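Local coordinates for protein meso-diaminopimelate dehydrogenase (PDB 3WGY) that probably catalyses the reversible NADP-dependent oxidative deamination of meso-2,6-diaminopimelate, here as an engineered variant holding the branched keto acid 4-methyl-2-oxovalerate, at residues 13-18 against 67-72; 91-96 against 100-105; 121-126 against 274-279; 285-290 against 303-308. The protein carries 6 engineered substitutions. All coordinates share one frame; numbering follows the deposited sequence.

Overall arrangement
From the N terminus, interaction 1 opens at the glycine-rich turn after strand 5-10 and closes on the end of strand 65-68, so the first helix meets the neighbouring strand of the parallel sheet. Interaction 2 then ties the loop leaving strand 88-90 to helix 99-113, a short local closure. Interaction 3 makes the longest loop, bringing the start of helix 123-138 to the start of helix 276-296, and interaction 4 joins that last long helix to the turn after strand 301-303. The four follow in series, none nested or crossed. T121 of interaction 3 touches both Y287 and V305 of interaction 4, and interactions 2, 3 and 4 also reach the second subunit.

Interaction 1. Residues 13-18 against 67-72; sequences GNIGKG and ILCGGS
With SG of C69 turned anti to its own carbonyl carbon (chi1 -48°), the thiol arm reaches across to the first turn of helix 14-23, where I15 meets it with CG2, the branch anti to the backbone N. That methyl lies 4.0 Å from SG of C69. The closer approach is to the backbone of the next residue: CB of C69 comes within 3.6 Å of N of G16, and SG stands 3.7 Å from CA of G16. The cysteine thus packs directly on the backbone of G16, and the CA atoms of G16 and C69 are just 5.2 Å apart.

G13 and G16 fit a GxGxxG pattern of the Rossmann type, in the turn between the first strand of the parallel sheet and its helix; in relatives this turn usually lies against the dinucleotide's phosphates, and it probably does so here. G13 is the N-cap, and its carbonyl O takes the helical bond from N of K17.

Water 1 bridges the two segments. It accepts from N of G13 at 2.7 Å and from N of G16 at 3.0 Å, and donates to O of C69 at 2.6 Å, so two amides of the helix start and the carbonyl after the strand share one partner. V19, further along the same helix, and I9 of strand 5-10 also pack on C69, while L284 of helix 276-296 touches I15.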
loop_
_atom_site.group_PDB
_atom_site.type_symbol
_atom_site.label_atom_id
_atom_site.label_comp_id
_atom_site.label_asym_id
_atom_site.label_seq_id
_atom_site.Cartn_x
_atom_site.Cartn_y
_atom_site.Cartn_z
ATOM N N GLY B 13 -4.934 27.561 6.695
ATOM C CA GLY B 13 -4.546 27.111 8.018
ATOM C C GLY B 13 -3.301 26.255 7.864
ATOM O O GLY B 13 -2.532 26.452 6.917
ATOM N N ASN B 14 -3.086 25.305 8.770
ATOM C CA ASN B 14 -1.898 24.456 8.673
ATOM C C ASN B 14 -1.904 23.579 7.434
ATOM O O ASN B 14 -0.856 23.316 6.854
ATOM C CB ASN B 14 -1.734 23.573 9.913
ATOM C CG ASN B 14 -1.113 24.317 11.081
ATOM O OD1 ASN B 14 -0.484 25.365 10.903
ATOM N ND2 ASN B 14 -1.269 23.769 12.284
ATOM N N ILE B 15 -3.076 23.124 7.017
ATOM C CA ILE B 15 -3.134 22.273 5.832
ATOM C C ILE B 15 -2.993 23.104 4.554
ATOM O O ILE B 15 -2.275 22.716 3.627
ATOM C CB ILE B 15 -4.430 21.450 5.810
ATOM C CG1 ILE B 15 -4.505 20.596 7.084
ATOM C CG2 ILE B 15 -4.456 20.535 4.570
ATOM C CD1 ILE B 15 -5.715 19.706 7.163
ATOM N N GLY B 16 -3.661 24.252 4.510
ATOM C CA GLY B 16 -3.553 25.111 3.341
ATOM C C GLY B 16 -2.094 25.480 3.133
ATOM O O GLY B 16 -1.574 25.399 2.018
ATOM N N LYS B 17 -1.428 25.883 4.215
ATOM C CA LYS B 17 -0.014 26.247 4.161
ATOM C C LYS B 17 0.817 25.041 3.733
ATOM O O LYS B 17 1.774 25.173 2.970
ATOM C CB LYS B 17 0.475 26.737 5.532
ATOM C CG LYS B 17 0.032 28.132 5.912
ATOM C CD LYS B 17 0.598 28.513 7.272
ATOM C CE LYS B 17 0.403 29.993 7.570
ATOM N NZ LYS B 17 -1.026 30.414 7.500
ATOM N N GLY B 18 0.450 23.865 4.233
ATOM C CA GLY B 18 1.164 22.653 3.870
ATOM C C GLY B 18 1.000 22.334 2.394
ATOM O O GLY B 18 1.932 21.851 1.745
ATOM N N ILE B 67 -8.195 22.466 -3.824
ATOM C CA ILE B 67 -7.963 21.619 -2.666
ATOM C C ILE B 67 -8.611 22.295 -1.452
ATOM O O ILE B 67 -8.245 23.412 -1.082
ATOM C CB ILE B 67 -6.449 21.408 -2.426
ATOM C CG1 ILE B 67 -5.810 20.845 -3.703
ATOM C CG2 ILE B 67 -6.233 20.453 -1.251
ATOM C CD1 ILE B 67 -4.366 20.462 -3.565
ATOM N N LEU B 68 -9.586 21.617 -0.853
ATOM C CA LEU B 68 -10.305 22.144 0.299
ATOM C C LEU B 68 -9.566 21.910 1.611
ATOM O O LEU B 68 -9.470 20.777 2.099
ATOM C CB LEU B 68 -11.699 21.521 0.358
ATOM C CG LEU B 68 -12.409 21.536 -1.002
ATOM C CD1 LEU B 68 -13.881 21.186 -0.823
ATOM C CD2 LEU B 68 -12.272 22.910 -1.639
ATOM N N CYS B 69 -9.045 22.995 2.178
ATOM C CA CYS B 69 -8.302 22.935 3.431
ATOM C C CYS B 69 -9.023 23.688 4.545
ATOM O O CYS B 69 -8.395 24.362 5.364
ATOM C CB CYS B 69 -6.909 23.517 3.223
ATOM S SG CYS B 69 -6.095 22.865 1.753
ATOM N N GLY B 70 -10.347 23.550 4.558
ATOM C CA GLY B 70 -11.196 24.193 5.551
ATOM C C GLY B 70 -10.506 25.089 6.560
ATOM O O GLY B 70 -9.966 24.606 7.559
ATOM N N GLY B 71 -10.542 26.393 6.290
ATOM C CA GLY B 71 -9.923 27.387 7.153
ATOM C C GLY B 71 -9.659 26.938 8.578
ATOM O O GLY B 71 -8.529 27.056 9.061
ATOM N N SER B 72 -10.706 26.434 9.236
ATOM C CA SER B 72 -10.658 25.930 10.613
ATOM C C SER B 72 -11.949 26.302 11.344
ATOM O O SER B 72 -11.921 26.811 12.466
ATOM C CB SER B 72 -9.453 26.498 11.383
ATOM O OG SER B 72 -9.353 25.943 12.686
HETATM O O HOH W 1 -6.065 25.189 6.099
#

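Interaction 2. Residues 91-96 against 100-105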
loop_
_atom_site.group_PDB
_atom_site.type_symbol
_atom_site.label_atom_id
_atom_site.label_comp_id
_atom_site.label_asym_id
_atom_site.label_seq_id
_atom_site.Cartn_x
_atom_site.Cartn_y
_atom_site.Cartn_z
ATOM N N ASP B 91 -10.912 16.922 -1.095
ATOM C CA ASP B 91 -11.021 17.228 0.327
ATOM C C ASP B 91 -10.573 16.051 1.187
ATOM O O ASP B 91 -10.376 14.935 0.693
ATOM C CB ASP B 91 -12.451 17.634 0.706
ATOM C CG ASP B 91 -13.429 16.473 0.676
ATOM O OD1 ASP B 91 -13.124 15.414 1.266
ATOM O OD2 ASP B 91 -14.518 16.626 0.074
ATOM N N SER B 92 -10.420 16.301 2.482
ATOM C CA SER B 92 -9.979 15.268 3.407
ATOM C C SER B 92 -11.012 15.019 4.498
ATOM O O SER B 92 -10.659 14.703 5.635
ATOM C CB SER B 92 -8.656 15.690 4.036
ATOM O OG SER B 92 -8.792 16.979 4.616
ATOM N N PHE B 93 -12.285 15.182 4.146
ATOM C CA PHE B 93 -13.395 14.971 5.076
ATOM C C PHE B 93 -13.055 13.729 5.897
ATOM O O PHE B 93 -12.965 12.634 5.349
ATOM C CB PHE B 93 -14.679 14.776 4.262
ATOM C CG PHE B 93 -15.936 14.773 5.082
ATOM C CD1 PHE B 93 -16.385 13.603 5.693
ATOM C CD2 PHE B 93 -16.682 15.937 5.234
ATOM C CE1 PHE B 93 -17.563 13.595 6.439
ATOM C CE2 PHE B 93 -17.863 15.937 5.981
ATOM C CZ PHE B 93 -18.302 14.765 6.581
ATOM N N ASP B 94 -12.857 13.890 7.204
ATOM C CA ASP B 94 -12.468 12.743 8.029
ATOM C C ASP B 94 -13.487 12.152 8.998
ATOM O O ASP B 94 -13.116 11.349 9.861
ATOM C CB ASP B 94 -11.196 13.066 8.823
ATOM C CG ASP B 94 -11.394 14.210 9.804
ATOM O OD1 ASP B 94 -12.518 14.351 10.332
ATOM O OD2 ASP B 94 -10.422 14.957 10.056
ATOM N N ASN B 95 -14.754 12.531 8.882
ATOM C CA ASN B 95 -15.753 11.969 9.784
ATOM C C ASN B 95 -16.266 10.661 9.181
ATOM O O ASN B 95 -17.263 10.645 8.457
ATOM C CB ASN B 95 -16.911 12.944 9.991
ATOM C CG ASN B 95 -17.772 12.571 11.183
ATOM O OD1 ASN B 95 -18.323 11.469 11.246
ATOM N ND2 ASN B 95 -17.885 13.485 12.138
ATOM N N HIS B 96 -15.564 9.573 9.481
ATOM C CA HIS B 96 -15.899 8.248 8.969
ATOM C C HIS B 96 -17.387 7.913 8.996
ATOM O O HIS B 96 -17.936 7.414 8.010
ATOM C CB HIS B 96 -15.123 7.187 9.748
ATOM C CG HIS B 96 -13.638 7.250 9.541
ATOM N ND1 HIS B 96 -13.033 6.814 8.378
ATOM C CD2 HIS B 96 -12.644 7.700 10.342
ATOM C CE1 HIS B 96 -11.728 6.988 8.477
ATOM N NE2 HIS B 96 -11.467 7.526 9.656
ATOM N N PRO B 100 -20.537 8.304 4.200
ATOM C CA PRO B 100 -21.547 7.899 3.216
ATOM C C PRO B 100 -22.409 9.076 2.767
ATOM O O PRO B 100 -22.689 9.241 1.580
ATOM C CB PRO B 100 -22.357 6.850 3.971
ATOM C CG PRO B 100 -21.317 6.198 4.826
ATOM C CD PRO B 100 -20.547 7.393 5.360
ATOM N N GLN B 101 -22.817 9.892 3.732
ATOM C CA GLN B 101 -23.657 11.054 3.469
ATOM C C GLN B 101 -22.915 12.147 2.711
ATOM O O GLN B 101 -23.486 12.801 1.837
ATOM C CB GLN B 101 -24.183 11.616 4.790
ATOM C CG GLN B 101 -25.145 12.781 4.647
ATOM C CD GLN B 101 -24.634 14.043 5.315
ATOM O OE1 GLN B 101 -25.416 14.833 5.839
ATOM N NE2 GLN B 101 -23.316 14.244 5.289
ATOM N N HIS B 102 -21.649 12.355 3.057
ATOM C CA HIS B 102 -20.847 13.374 2.398
ATOM C C HIS B 102 -20.709 12.995 0.931
ATOM O O HIS B 102 -20.768 13.852 0.046
ATOM C CB HIS B 102 -19.466 13.457 3.051
ATOM C CG HIS B 102 -18.588 14.528 2.476
ATOM N ND1 HIS B 102 -18.915 15.870 2.533
ATOM C CD2 HIS B 102 -17.388 14.459 1.852
ATOM C CE1 HIS B 102 -17.953 16.577 1.969
ATOM N NE2 HIS B 102 -17.016 15.745 1.546
ATOM N N PHE B 103 -20.538 11.699 0.685
ATOM C CA PHE B 103 -20.395 11.189 -0.672
ATOM C C PHE B 103 -21.617 11.537 -1.518
ATOM O O PHE B 103 -21.493 12.138 -2.585
ATOM C CB PHE B 103 -20.214 9.670 -0.656
ATOM C CG PHE B 103 -19.911 9.091 -2.006
ATOM C CD1 PHE B 103 -18.667 9.291 -2.593
ATOM C CD2 PHE B 103 -20.882 8.394 -2.714
ATOM C CE1 PHE B 103 -18.393 8.808 -3.868
ATOM C CE2 PHE B 103 -20.622 7.906 -3.993
ATOM C CZ PHE B 103 -19.372 8.116 -4.571
ATOM N N GLU B 104 -22.796 11.156 -1.041
ATOM C CA GLU B 104 -24.029 11.434 -1.772
ATOM C C GLU B 104 -24.167 12.914 -2.105
ATOM O O GLU B 104 -24.417 13.274 -3.255
ATOM C CB GLU B 104 -25.248 10.982 -0.963
ATOM C CG GLU B 104 -25.369 9.479 -0.797
ATOM C CD GLU B 104 -25.424 8.744 -2.127
ATOM O OE1 GLU B 104 -26.322 9.047 -2.945
ATOM O OE2 GLU B 104 -24.568 7.860 -2.351
ATOM N N ARG B 105 -23.992 13.765 -1.095
ATOM C CA ARG B 105 -24.108 15.212 -1.271
ATOM C C ARG B 105 -23.179 15.712 -2.374
ATOM O O ARG B 105 -23.608 16.393 -3.312
ATOM C CB ARG B 105 -23.779 15.939 0.043
ATOM C CG ARG B 105 -23.860 17.471 -0.038
ATOM C CD ARG B 105 -25.136 18.013 0.620
ATOM N NE ARG B 105 -25.670 19.198 -0.059
ATOM C CZ ARG B 105 -25.382 20.460 0.252
ATOM N NH1 ARG B 105 -24.552 20.739 1.252
ATOM N NH2 ARG B 105 -25.927 21.450 -0.445
#
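A His-carboxylate hydrogen bond and an offset ring stack join the loop after strand 88-90 to the first turns of helix 99-113. NE2 of H102 donates to OD2 of D91 at 3.0 Å, and the bond is nearly straight at 177°. The acceptor lies in the plane of the imidazole but is met from above the carboxylate plane, the two planes being 55° apart.

The second carboxylate oxygen works inside the loop. OD1 of D91 accepts from N of F93 at 3.0 Å, an Asx turn, and also takes N of S120, so D91 is gripped through both oxygens and the loop is bent where F93 begins. The F93 side chain then runs past H102 in the opposite direction, and the rings overlap in an offset stack, centroids 3.9 Å apart and planes within 10° of parallel. The closest atoms are CD2 of F93 and ND1 of H102, at 3.5 Å. CB of H102 adds a CH-pi contact over the same phenyl face. The imidazole has one face against F93 and its NE2 bonded to D91, which probably limits its rotation.

Further along, O of H96 touches CD of P100 at 3.7 Å, while ND1 of H96 bonds to O of L326 of the second subunit. I119 packs on D91 and H102, M106 of helix 99-113 reaches D91, and P125, near the start of helix 123-138, lies against H96.

Interaction 3. Residues 121-126 against 274-279. Engineered in segment 274-279: S276 (natural residue Asn).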
loop_
_atom_site.group_PDB
_atom_site.type_symbol
_atom_site.label_atom_id
_atom_site.label_comp_id
_atom_site.label_asym_id
_atom_site.label_seq_id
_atom_site.Cartn_x
_atom_site.Cartn_y
_atom_site.Cartn_z
ATOM N N THR B 121 -9.687 11.965 1.398
ATOM C CA THR B 121 -8.333 11.496 1.132
ATOM C C THR B 121 -7.439 12.020 2.266
ATOM O O THR B 121 -7.867 12.860 3.062
ATOM C CB THR B 121 -7.818 11.965 -0.256
ATOM O OG1 THR B 121 -6.570 11.316 -0.542
ATOM C CG2 THR B 121 -7.630 13.458 -0.291
ATOM N N GLY B 122 -6.212 11.514 2.341
ATOM C CA GLY B 122 -5.284 11.898 3.395
ATOM C C GLY B 122 -4.672 10.592 3.877
ATOM O O GLY B 122 -4.608 9.644 3.084
ATOM N N TRP B 123 -4.219 10.504 5.130
ATOM C CA TRP B 123 -3.664 9.225 5.565
ATOM C C TRP B 123 -4.740 8.341 6.190
ATOM O O TRP B 123 -4.704 7.127 6.034
ATOM C CB TRP B 123 -2.421 9.380 6.477
ATOM C CG TRP B 123 -2.498 10.250 7.712
ATOM C CD1 TRP B 123 -2.486 11.617 7.762
ATOM C CD2 TRP B 123 -2.467 9.800 9.079
ATOM N NE1 TRP B 123 -2.438 12.043 9.072
ATOM C CE2 TRP B 123 -2.427 10.950 9.900
ATOM C CE3 TRP B 123 -2.467 8.536 9.686
ATOM C CZ2 TRP B 123 -2.387 10.877 11.299
ATOM C CZ3 TRP B 123 -2.425 8.465 11.081
ATOM C CH2 TRP B 123 -2.385 9.628 11.868
ATOM N N ASP B 124 -5.699 8.945 6.891
ATOM C CA ASP B 124 -6.832 8.189 7.432
ATOM C C ASP B 124 -7.960 9.139 7.783
ATOM O O ASP B 124 -7.911 9.831 8.802
ATOM C CB ASP B 124 -6.469 7.360 8.666
ATOM C CG ASP B 124 -7.509 6.270 8.957
ATOM O OD1 ASP B 124 -8.530 6.211 8.229
ATOM O OD2 ASP B 124 -7.312 5.471 9.902
ATOM N N PRO B 125 -9.008 9.173 6.946
ATOM C CA PRO B 125 -9.147 8.360 5.728
ATOM C C PRO B 125 -8.107 8.663 4.644
ATOM O O PRO B 125 -7.480 9.726 4.633
ATOM C CB PRO B 125 -10.566 8.684 5.268
ATOM C CG PRO B 125 -10.686 10.134 5.638
ATOM C CD PRO B 125 -10.109 10.150 7.045
ATOM N N GLY B 126 -7.940 7.711 3.732
ATOM C CA GLY B 126 -6.982 7.876 2.657
ATOM C C GLY B 126 -6.097 6.655 2.517
ATOM O O GLY B 126 -6.570 5.572 2.169
ATOM N N GLU B 274 6.701 13.171 11.227
ATOM C CA GLU B 274 7.174 14.219 12.126
ATOM C C GLU B 274 6.199 15.393 12.025
ATOM O O GLU B 274 6.000 16.144 12.980
ATOM C CB GLU B 274 8.586 14.668 11.731
ATOM C CG GLU B 274 9.255 15.588 12.744
ATOM C CD GLU B 274 10.586 16.147 12.247
ATOM O OE1 GLU B 274 11.386 15.370 11.689
ATOM O OE2 GLU B 274 10.833 17.362 12.424
ATOM N N SER B 275 5.582 15.530 10.857
ATOM C CA SER B 275 4.624 16.593 10.605
ATOM C C SER B 275 3.367 16.030 9.944
ATOM O O SER B 275 3.296 15.899 8.717
ATOM C CB SER B 275 5.253 17.658 9.710
ATOM O OG SER B 275 4.350 18.717 9.469
ATOM N N SER B 276 2.376 15.704 10.769
ATOM C CA SER B 276 1.128 15.147 10.290
ATOM C C SER B 276 0.467 16.000 9.217
ATOM O O SER B 276 0.100 15.499 8.160
ATOM C CB SER B 276 0.149 14.967 11.454
ATOM O OG SER B 276 -1.079 14.434 10.984
ATOM N N ALA B 277 0.320 17.289 9.493
ATOM C CA ALA B 277 -0.329 18.205 8.557
ATOM C C ALA B 277 0.340 18.294 7.190
ATOM O O ALA B 277 -0.340 18.321 6.160
ATOM C CB ALA B 277 -0.428 19.593 9.178
ATOM N N GLU B 278 1.664 18.348 7.165
ATOM C CA GLU B 278 2.362 18.434 5.892
ATOM C C GLU B 278 2.263 17.131 5.099
ATOM O O GLU B 278 2.365 17.128 3.867
ATOM C CB GLU B 278 3.825 18.799 6.115
ATOM C CG GLU B 278 4.002 20.130 6.820
ATOM C CD GLU B 278 5.350 20.747 6.535
ATOM O OE1 GLU B 278 6.384 20.099 6.809
ATOM O OE2 GLU B 278 5.368 21.883 6.021
ATOM N N PHE B 279 2.060 16.021 5.798
ATOM C CA PHE B 279 1.945 14.752 5.103
ATOM C C PHE B 279 0.572 14.704 4.460
ATOM O O PHE B 279 0.434 14.335 3.299
ATOM C CB PHE B 279 2.106 13.578 6.056
ATOM C CG PHE B 279 2.060 12.249 5.363
ATOM C CD1 PHE B 279 3.158 11.791 4.637
ATOM C CD2 PHE B 279 0.908 11.480 5.390
ATOM C CE1 PHE B 279 3.107 10.576 3.948
ATOM C CE2 PHE B 279 0.842 10.263 4.702
ATOM C CZ PHE B 279 1.944 9.813 3.982
#
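The side chain of W123 meets the start of helix 276-296 at two points. NE1 gives a weak, bent hydrogen bond (3.3 Å, 138°) to OG of S276, an engineered residue (asparagine in the natural protein). OG sits at the indole edge, near the ring plane. The other point is apolar: CB of W123 comes 3.8 Å from CE2 of F279, near the plane of the phenyl ring and at its edge, and the two side chains cross at about a right angle.

The indole is set by its torsion, CG lying between the backbone N and the carbonyl carbon (chi1 54°), which swings the ring toward the neighbouring helix start. G122 is the N-cap before W123, and S275 holds that position ahead of S276. Outside the pair, F128 meets the indole edge-to-face, and L271 and L273 of strand 264-273 pack on both aromatics. N249 of strand 249-258, also engineered, touches W123 and S276.

With one long, bent polar bond and otherwise carbon contacts, the two helix starts are probably held together mainly by apolar packing, and the serine hydroxyl gives the indole N-H little more than a loose partner in this variant.

Interaction 4. Residues 285-290 against 303-308; sequences VAYSRA and VTVLDI
Apolar packing around Y287 makes most of this contact. CG1 of V305, the branch anti to the carbonyl carbon, rests over one face of the phenol ring as a CH-pi contact, 4.0 Å from the centroid and 28° off the normal; its nearest ring atom is CZ of Y287, at 3.6 Å. I308 comes in differently, placing its CD1 in the plane of the ring, 3.9 Å from CD1 of Y287. The isoleucine's other branch turns to the helix one turn on, where CG2 of I308 touches CB of A290 at 3.9 Å. CG2 is anti to the backbone N of I308 and CG1 anti to its carbonyl carbon (chi1 -54°), which lets the two branches serve separate helix residues.

In fold terms, helix 276-296 here packs against the chain leaving strand 301-303, the outermost strand of the parallel sheet within this chain, and L118 of the adjacent strand 116-118 touches both Y287 and I308.

Polar contacts run through water 2. OH of Y287 donates to it at 2.7 Å, and the water in turn donates to O of V305 at 2.5 Å and to O of I308, linking the phenol to the carbonyls of V305 and I308. Just ahead of the turn, N of T304 donates to OD2 of D307 at 2.9 Å in a nearly straight bond. T121 and L130 pack on Y287 and V305, and the turn also touches L321 of the second subunit through L306.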
loop_
_atom_site.group_PDB
_atom_site.type_symbol
_atom_site.label_atom_id
_atom_site.label_comp_id
_atom_site.label_asym_id
_atom_site.label_seq_id
_atom_site.Cartn_x
_atom_site.Cartn_y
_atom_site.Cartn_z
ATOM N N VAL B 285 -2.079 16.947 -2.438
ATOM C CA VAL B 285 -1.485 17.387 -3.692
ATOM C C VAL B 285 -1.360 16.256 -4.709
ATOM O O VAL B 285 -1.733 16.432 -5.870
ATOM C CB VAL B 285 -0.100 18.007 -3.465
ATOM C CG1 VAL B 285 0.554 18.332 -4.811
ATOM C CG2 VAL B 285 -0.242 19.271 -2.624
ATOM N N ALA B 286 -0.845 15.103 -4.286
ATOM C CA ALA B 286 -0.690 13.977 -5.202
ATOM C C ALA B 286 -2.030 13.583 -5.815
ATOM O O ALA B 286 -2.126 13.322 -7.025
ATOM C CB ALA B 286 -0.080 12.793 -4.486
ATOM N N TYR B 287 -3.063 13.534 -4.979
ATOM C CA TYR B 287 -4.391 13.181 -5.457
ATOM C C TYR B 287 -4.980 14.257 -6.370
ATOM O O TYR B 287 -5.894 13.981 -7.146
ATOM C CB TYR B 287 -5.316 12.877 -4.279
ATOM C CG TYR B 287 -5.261 11.411 -3.903
ATOM C CD1 TYR B 287 -6.015 10.467 -4.603
ATOM C CD2 TYR B 287 -4.371 10.952 -2.933
ATOM C CE1 TYR B 287 -5.878 9.099 -4.356
ATOM C CE2 TYR B 287 -4.224 9.584 -2.675
ATOM C CZ TYR B 287 -4.976 8.665 -3.397
ATOM O OH TYR B 287 -4.791 7.314 -3.201
ATOM N N SER B 288 -4.445 15.473 -6.293
ATOM C CA SER B 288 -4.911 16.548 -7.164
ATOM C C SER B 288 -4.497 16.207 -8.582
ATOM O O SER B 288 -5.229 16.477 -9.532
ATOM C CB SER B 288 -4.296 17.890 -6.769
ATOM O OG SER B 288 -5.007 18.445 -5.682
ATOM N N ARG B 289 -3.315 15.613 -8.719
ATOM C CA ARG B 289 -2.818 15.227 -10.029
ATOM C C ARG B 289 -3.760 14.190 -10.624
ATOM O O ARG B 289 -4.066 14.231 -11.814
ATOM C CB ARG B 289 -1.405 14.638 -9.933
ATOM C CG ARG B 289 -0.854 14.199 -11.291
ATOM C CD ARG B 289 0.593 13.732 -11.229
ATOM N NE ARG B 289 1.511 14.774 -10.769
ATOM C CZ ARG B 289 1.963 14.888 -9.528
ATOM N NH1 ARG B 289 1.588 14.019 -8.593
ATOM N NH2 ARG B 289 2.787 15.878 -9.220
ATOM N N ALA B 290 -4.223 13.263 -9.786
ATOM C CA ALA B 290 -5.127 12.207 -10.228
ATOM C C ALA B 290 -6.494 12.739 -10.636
ATOM O O ALA B 290 -7.069 12.286 -11.626
ATOM C CB ALA B 290 -5.294 11.170 -9.133
ATOM N N VAL B 303 -15.713 10.651 -6.034
ATOM C CA VAL B 303 -14.894 9.444 -5.968
ATOM C C VAL B 303 -14.084 9.464 -4.680
ATOM O O VAL B 303 -13.879 10.525 -4.082
ATOM C CB VAL B 303 -13.888 9.369 -7.146
ATOM C CG1 VAL B 303 -14.625 9.203 -8.463
ATOM C CG2 VAL B 303 -13.028 10.624 -7.169
ATOM N N THR B 304 -13.639 8.286 -4.257
ATOM C CA THR B 304 -12.819 8.152 -3.065
ATOM C C THR B 304 -11.483 7.575 -3.530
ATOM O O THR B 304 -11.343 7.192 -4.698
ATOM C CB THR B 304 -13.454 7.187 -2.038
ATOM O OG1 THR B 304 -13.312 5.834 -2.489
ATOM C CG2 THR B 304 -14.935 7.496 -1.858
ATOM N N VAL B 305 -10.503 7.509 -2.634
ATOM C CA VAL B 305 -9.209 6.956 -3.011
ATOM C C VAL B 305 -9.353 5.513 -3.500
ATOM O O VAL B 305 -8.538 5.035 -4.278
ATOM C CB VAL B 305 -8.219 6.983 -1.826
ATOM C CG1 VAL B 305 -7.954 8.418 -1.420
ATOM C CG2 VAL B 305 -8.781 6.193 -0.643
ATOM N N LEU B 306 -10.398 4.833 -3.037
ATOM C CA LEU B 306 -10.664 3.445 -3.410
ATOM C C LEU B 306 -10.913 3.234 -4.902
ATOM O O LEU B 306 -10.690 2.136 -5.412
ATOM C CB LEU B 306 -11.872 2.909 -2.633
ATOM C CG LEU B 306 -11.709 2.427 -1.180
ATOM C CD1 LEU B 306 -10.861 3.380 -0.382
ATOM C CD2 LEU B 306 -13.089 2.273 -0.548
ATOM N N ASP B 307 -11.367 4.280 -5.595
ATOM C CA ASP B 307 -11.663 4.210 -7.029
ATOM C C ASP B 307 -10.526 4.665 -7.932
ATOM O O ASP B 307 -10.657 4.604 -9.152
ATOM C CB ASP B 307 -12.857 5.110 -7.385
ATOM C CG ASP B 307 -14.024 4.950 -6.447
ATOM O OD1 ASP B 307 -14.531 3.822 -6.315
ATOM O OD2 ASP B 307 -14.437 5.967 -5.844
ATOM N N ILE B 308 -9.419 5.118 -7.356
ATOM C CA ILE B 308 -8.322 5.646 -8.165
ATOM C C ILE B 308 -7.047 4.806 -8.246
ATOM O O ILE B 308 -6.396 4.549 -7.243
ATOM C CB ILE B 308 -7.926 7.050 -7.656
ATOM C CG1 ILE B 308 -9.156 7.958 -7.620
ATOM C CG2 ILE B 308 -6.858 7.648 -8.548
ATOM C CD1 ILE B 308 -8.887 9.300 -6.966
HETATM O O HOH W 2 -6.131 5.453 -4.679
#